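Local coordinates for protein cellulase IBT99 (Metagenomes, PDB 6WBT) that probably hydrolyses 6-phospho-alpha-glucosides as a family 4 glycosidase, binding NAD, a manganese ion and glucose 6-phosphate, at residues M181-D195 with F205-L219. Numbering follows the deposited sequence.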
loop_
_atom_site.group_PDB
_atom_site.type_symbol
_atom_site.label_atom_id
_atom_site.label_comp_id
_atom_site.label_asym_id
_atom_site.label_seq_id
_atom_site.Cartn_x
_atom_site.Cartn_y
_atom_site.Cartn_z
HETATM N N MSE A 181 -8.508 25.350 25.296
HETATM C CA MSE A 181 -8.903 24.138 26.003
HETATM C C MSE A 181 -8.367 24.152 27.432
HETATM O O MSE A 181 -8.967 23.573 28.336
HETATM C CB MSE A 181 -8.411 22.896 25.255
HETATM C CG MSE A 181 -9.034 22.730 23.875
HETATM SE SE MSE A 181 -8.667 21.006 23.034
HETATM C CE MSE A 181 -7.019 21.448 22.093
ATOM N N ALA A 182 -7.233 24.829 27.628
ATOM C CA ALA A 182 -6.693 24.985 28.973
ATOM C C ALA A 182 -7.575 25.892 29.823
ATOM O O ALA A 182 -7.742 25.658 31.025
ATOM C CB ALA A 182 -5.266 25.531 28.903
ATOM N N GLU A 183 -8.155 26.928 29.214
ATOM C CA GLU A 183 -9.005 27.848 29.960
ATOM C C GLU A 183 -10.384 27.252 30.219
ATOM O O GLU A 183 -10.986 27.505 31.268
ATOM C CB GLU A 183 -9.132 29.170 29.204
ATOM C CG GLU A 183 -7.807 29.870 28.947
ATOM C CD GLU A 183 -7.889 30.855 27.799
ATOM O OE1 GLU A 183 -8.789 30.696 26.948
ATOM O OE2 GLU A 183 -7.058 31.784 27.745
ATOM N N ILE A 184 -10.896 26.460 29.274
ATOM C CA ILE A 184 -12.216 25.855 29.435
ATOM C C ILE A 184 -12.221 24.885 30.610
ATOM O O ILE A 184 -13.180 24.832 31.389
ATOM C CB ILE A 184 -12.644 25.164 28.125
ATOM C CG1 ILE A 184 -12.837 26.201 27.016
ATOM C CG2 ILE A 184 -13.914 24.352 28.330
ATOM C CD1 ILE A 184 -12.996 25.599 25.636
ATOM N N LEU A 185 -11.148 24.114 30.764
ATOM C CA LEU A 185 -11.036 23.128 31.829
ATOM C C LEU A 185 -10.420 23.691 33.101
ATOM O O LEU A 185 -10.305 22.956 34.088
ATOM C CB LEU A 185 -10.202 21.938 31.350
ATOM C CG LEU A 185 -10.628 21.302 30.029
ATOM C CD1 LEU A 185 -9.459 20.565 29.407
ATOM C CD2 LEU A 185 -11.806 20.366 30.238
ATOM N N ASP A 186 -10.028 24.967 33.100
ATOM C CA ASP A 186 -9.253 25.556 34.192
ATOM C C ASP A 186 -8.005 24.720 34.467
ATOM O O ASP A 186 -7.606 24.500 35.613
ATOM C CB ASP A 186 -10.110 25.731 35.449
ATOM C CG ASP A 186 -9.492 26.689 36.449
ATOM O OD1 ASP A 186 -9.443 26.348 37.649
ATOM O OD2 ASP A 186 -9.040 27.776 36.031
ATOM N N CYS A 187 -7.394 24.239 33.387
ATOM C CA CYS A 187 -6.194 23.419 33.417
ATOM C C CYS A 187 -5.006 24.238 32.929
ATOM O O CYS A 187 -5.145 25.106 32.065
ATOM C CB CYS A 187 -6.363 22.174 32.535
ATOM S SG CYS A 187 -4.940 21.052 32.473
ATOM N N LYS A 188 -3.837 23.956 33.492
ATOM C CA LYS A 188 -2.618 24.638 33.085
ATOM C C LYS A 188 -2.125 24.090 31.749
ATOM O O LYS A 188 -2.197 22.885 31.492
ATOM C CB LYS A 188 -1.541 24.480 34.160
ATOM C CG LYS A 188 -1.989 24.974 35.531
ATOM C CD LYS A 188 -2.426 26.432 35.470
ATOM C CE LYS A 188 -3.263 26.828 36.680
ATOM N NZ LYS A 188 -4.727 26.737 36.410
ATOM N N LEU A 189 -1.626 24.992 30.896
ATOM C CA LEU A 189 -1.229 24.602 29.546
ATOM C C LEU A 189 -0.085 23.596 29.558
ATOM O O LEU A 189 0.034 22.783 28.634
ATOM C CB LEU A 189 -0.840 25.840 28.736
ATOM C CG LEU A 189 -0.516 25.627 27.255
ATOM C CD1 LEU A 189 -1.721 25.074 26.512
ATOM C CD2 LEU A 189 -0.036 26.921 26.617
ATOM N N GLU A 190 0.761 23.632 30.590
ATOM C CA GLU A 190 1.823 22.638 30.698
ATOM C C GLU A 190 1.259 21.229 30.828
ATOM O O GLU A 190 1.871 20.269 30.348
ATOM C CB GLU A 190 2.727 22.954 31.892
ATOM C CG GLU A 190 3.439 24.300 31.821
ATOM C CD GLU A 190 2.641 25.424 32.455
ATOM O OE1 GLU A 190 1.433 25.542 32.160
ATOM O OE2 GLU A 190 3.222 26.187 33.255
ATOM N N ASP A 191 0.094 21.085 31.456
ATOM C CA ASP A 191 -0.484 19.771 31.703
ATOM C C ASP A 191 -1.324 19.261 30.540
ATOM O O ASP A 191 -1.879 18.160 30.640
ATOM C CB ASP A 191 -1.337 19.804 32.972
ATOM C CG ASP A 191 -0.594 20.382 34.162
ATOM O OD1 ASP A 191 0.644 20.235 34.224
ATOM O OD2 ASP A 191 -1.252 20.987 35.036
ATOM N N ILE A 192 -1.434 20.021 29.457
ATOM C CA ILE A 192 -2.279 19.644 28.332
ATOM C C ILE A 192 -1.444 18.866 27.324
ATOM O O ILE A 192 -0.231 19.064 27.192
ATOM C CB ILE A 192 -2.948 20.885 27.697
ATOM C CG1 ILE A 192 -4.383 20.566 27.269
ATOM C CG2 ILE A 192 -2.146 21.403 26.510
ATOM C CD1 ILE A 192 -5.319 20.262 28.422
ATOM N N GLU A 193 -2.110 17.948 26.625
ATOM C CA GLU A 193 -1.491 17.139 25.583
ATOM C C GLU A 193 -2.604 16.458 24.806
ATOM O O GLU A 193 -3.536 15.913 25.405
ATOM C CB GLU A 193 -0.520 16.105 26.167
ATOM C CG GLU A 193 -0.069 15.052 25.168
ATOM C CD GLU A 193 1.068 14.190 25.686
ATOM O OE1 GLU A 193 2.067 14.750 26.183
ATOM O OE2 GLU A 193 0.965 12.948 25.585
ATOM N N SER A 194 -2.512 16.500 23.482
ATOM C CA SER A 194 -3.584 16.027 22.627
ATOM C C SER A 194 -3.019 15.185 21.496
ATOM O O SER A 194 -1.867 15.351 21.088
ATOM C CB SER A 194 -4.392 17.195 22.049
ATOM O OG SER A 194 -3.562 18.045 21.276
ATOM N N ASP A 195 -3.850 14.268 21.010
ATOM C CA ASP A 195 -3.581 13.495 19.809
ATOM C C ASP A 195 -4.230 14.190 18.619
ATOM O O ASP A 195 -5.392 14.602 18.687
ATOM C CB ASP A 195 -4.118 12.069 19.947
ATOM C CG ASP A 195 -3.572 11.356 21.168
ATOM O OD1 ASP A 195 -2.358 11.474 21.432
ATOM O OD2 ASP A 195 -4.358 10.684 21.868
ATOM N N PHE A 205 -8.496 17.085 16.441
ATOM C CA PHE A 205 -8.034 16.659 17.759
ATOM C C PHE A 205 -8.819 15.415 18.161
ATOM O O PHE A 205 -9.992 15.508 18.536
ATOM C CB PHE A 205 -8.211 17.773 18.788
ATOM C CG PHE A 205 -7.353 18.980 18.534
ATOM C CD1 PHE A 205 -6.150 19.145 19.202
ATOM C CD2 PHE A 205 -7.752 19.955 17.634
ATOM C CE1 PHE A 205 -5.360 20.256 18.974
ATOM C CE2 PHE A 205 -6.967 21.069 17.402
ATOM C CZ PHE A 205 -5.769 21.219 18.073
ATOM N N THR A 206 -8.169 14.250 18.092
ATOM C CA THR A 206 -8.864 13.001 18.388
ATOM C C THR A 206 -9.047 12.794 19.889
ATOM O O THR A 206 -10.123 12.380 20.333
ATOM C CB THR A 206 -8.113 11.817 17.777
ATOM O OG1 THR A 206 -6.787 11.758 18.316
ATOM C CG2 THR A 206 -8.031 11.965 16.267
ATOM N N HIS A 207 -8.012 13.070 20.681
ATOM C CA HIS A 207 -8.083 12.949 22.129
ATOM C C HIS A 207 -7.318 14.097 22.767
ATOM O O HIS A 207 -6.269 14.505 22.263
ATOM C CB HIS A 207 -7.508 11.612 22.619
ATOM C CG HIS A 207 -8.295 10.415 22.180
ATOM N ND1 HIS A 207 -7.873 9.578 21.170
ATOM C CD2 HIS A 207 -9.475 9.915 22.616
ATOM C CE1 HIS A 207 -8.759 8.613 21.002
ATOM N NE2 HIS A 207 -9.742 8.795 21.867
ATOM N N VAL A 208 -7.852 14.621 23.869
ATOM C CA VAL A 208 -7.206 15.673 24.646
ATOM C C VAL A 208 -7.251 15.272 26.113
ATOM O O VAL A 208 -8.278 14.788 26.600
ATOM C CB VAL A 208 -7.880 17.048 24.439
ATOM C CG1 VAL A 208 -7.125 18.130 25.198
ATOM C CG2 VAL A 208 -7.963 17.390 22.960
ATOM N N ARG A 209 -6.140 15.474 26.818
ATOM C CA ARG A 209 -6.036 15.061 28.209
ATOM C C ARG A 209 -5.288 16.113 29.014
ATOM O O ARG A 209 -4.270 16.647 28.565
ATOM C CB ARG A 209 -5.334 13.698 28.329
ATOM C CG ARG A 209 -4.061 13.584 27.510
ATOM C CD ARG A 209 -3.589 12.144 27.397
ATOM N NE ARG A 209 -2.520 12.006 26.411
ATOM C CZ ARG A 209 -2.725 11.783 25.116
ATOM N NH1 ARG A 209 -1.694 11.672 24.290
ATOM N NH2 ARG A 209 -3.959 11.671 24.648
ATOM N N CYS A 210 -5.809 16.409 30.203
ATOM C CA CYS A 210 -5.185 17.329 31.149
ATOM C C CYS A 210 -4.662 16.523 32.330
ATOM O O CYS A 210 -5.426 15.789 32.968
ATOM C CB CYS A 210 -6.177 18.393 31.617
ATOM S SG CYS A 210 -5.688 19.279 33.125
ATOM N N LYS A 211 -3.365 16.661 32.615
ATOM C CA LYS A 211 -2.706 15.909 33.685
ATOM C C LYS A 211 -2.904 14.406 33.499
ATOM O O LYS A 211 -3.122 13.660 34.457
ATOM C CB LYS A 211 -3.192 16.365 35.064
ATOM C CG LYS A 211 -2.619 17.705 35.508
ATOM C CD LYS A 211 -3.318 18.253 36.745
ATOM C CE LYS A 211 -3.095 17.378 37.967
ATOM N NZ LYS A 211 -3.743 17.963 39.177
ATOM N N GLY A 212 -2.833 13.958 32.245
ATOM C CA GLY A 212 -3.018 12.565 31.910
ATOM C C GLY A 212 -4.455 12.096 31.838
ATOM O O GLY A 212 -4.720 11.056 31.223
ATOM N N VAL A 213 -5.395 12.820 32.438
ATOM C CA VAL A 213 -6.789 12.392 32.454
ATOM C C VAL A 213 -7.464 12.868 31.174
ATOM O O VAL A 213 -7.430 14.059 30.848
ATOM C CB VAL A 213 -7.517 12.922 33.697
ATOM C CG1 VAL A 213 -8.982 12.515 33.666
ATOM C CG2 VAL A 213 -6.848 12.400 34.958
ATOM N N ASP A 214 -8.069 11.933 30.441
ATOM C CA ASP A 214 -8.748 12.270 29.194
ATOM C C ASP A 214 -9.901 13.223 29.474
ATOM O O ASP A 214 -10.776 12.931 30.296
ATOM C CB ASP A 214 -9.248 10.999 28.506
ATOM C CG ASP A 214 -9.701 11.241 27.070
ATOM O OD1 ASP A 214 -10.476 12.191 26.829
ATOM O OD2 ASP A 214 -9.280 10.477 26.178
ATOM N N VAL A 215 -9.894 14.365 28.793
ATOM C CA VAL A 215 -10.907 15.398 28.958
ATOM C C VAL A 215 -11.571 15.742 27.628
ATOM O O VAL A 215 -12.126 16.825 27.473
ATOM C CB VAL A 215 -10.311 16.654 29.621
ATOM C CG1 VAL A 215 -9.997 16.386 31.085
ATOM C CG2 VAL A 215 -9.059 17.088 28.877
ATOM N N THR A 216 -11.518 14.824 26.659
ATOM C CA THR A 216 -12.075 15.103 25.339
ATOM C C THR A 216 -13.591 15.246 25.399
ATOM O O THR A 216 -14.157 16.188 24.832
ATOM C CB THR A 216 -11.679 13.999 24.359
ATOM O OG1 THR A 216 -10.266 13.771 24.438
ATOM C CG2 THR A 216 -12.041 14.395 22.935
ATOM N N ASP A 217 -14.264 14.321 26.089
ATOM C CA ASP A 217 -15.721 14.376 26.178
ATOM C C ASP A 217 -16.188 15.632 26.901
ATOM O O ASP A 217 -17.232 16.201 26.560
ATOM C CB ASP A 217 -16.254 13.125 26.878
ATOM C CG ASP A 217 -16.331 11.926 25.953
ATOM O OD1 ASP A 217 -16.058 12.087 24.745
ATOM O OD2 ASP A 217 -16.669 10.823 26.433
ATOM N N LYS A 218 -15.428 16.083 27.901
ATOM C CA LYS A 218 -15.806 17.297 28.616
ATOM C C LYS A 218 -15.588 18.535 27.755
ATOM O O LYS A 218 -16.371 19.490 27.819
ATOM C CB LYS A 218 -15.017 17.408 29.920
ATOM C CG LYS A 218 -15.546 18.463 30.878
ATOM C CD LYS A 218 -14.562 18.731 32.007
ATOM C CE LYS A 218 -14.103 17.441 32.667
ATOM N NZ LYS A 218 -15.241 16.675 33.246
ATOM N N LEU A 219 -14.527 18.538 26.944
ATOM C CA LEU A 219 -14.245 19.689 26.094
ATOM C C LEU A 219 -15.280 19.825 24.984
ATOM O O LEU A 219 -15.812 20.917 24.750
ATOM C CB LEU A 219 -12.838 19.577 25.510
ATOM C CG LEU A 219 -11.717 20.071 26.424
ATOM C CD1 LEU A 219 -10.363 19.670 25.875
ATOM C CD2 LEU A 219 -11.807 21.580 26.585
HETATM O O HOH W 1 -0.490 12.552 28.401
#
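F205 meets selenomethionine M181 where the antiparallel hairpin of strands 192-197 and 202-210 lies against helix 173-184. The M181 CE methyl sits over one face of the F205 ring, 4.0 Å from its centroid and 25° off the normal, a CH-pi contact; S194 OG, which is hydrogen-bonded to E178 OE2, lies at the ring edge. T206 N donates to D195 O, and D195 N to H207 O at 2.7 Å. V208, which forms a non-hydrogen-bonded antiparallel pair with S194, turns CG2 to M181 SE on the helix-facing side of the sheet. On the other side, R209 grips D195 end-on: NH1 reaches OD1 at 2.9 Å and NH2 reaches OD2 at 3.0 Å, both oxygens near the guanidinium plane, although NH2 meets OD2 from above the carboxylate plane. The same NH1 bonds the anti lone pair of E193 OE2 at 3.2 Å, while a water accepts from R209 NE and donates weakly to that oxygen. R339 also binds D195, and R337 of the second subunit binds E193, so the network extends into the subunit interface. A leucine in place of R209 would probably cost D195 and E193 the cation joining their strand to its neighbour, leaving R339 and R337 to offset the two carboxylates. C210 begins a type I' turn and carries the covalent link, the disulfide C187 SG-C210 SG, 2.0 Å with chi3 94°; K211 N closes the pairing on D191 O. Beyond it, V215 CG2 touches L185 CD1, and the L219 methyls pack against M181 and L185, joining helix 216-226 to helix 173-184, with L219 CD1 3.6 Å from M181 SE.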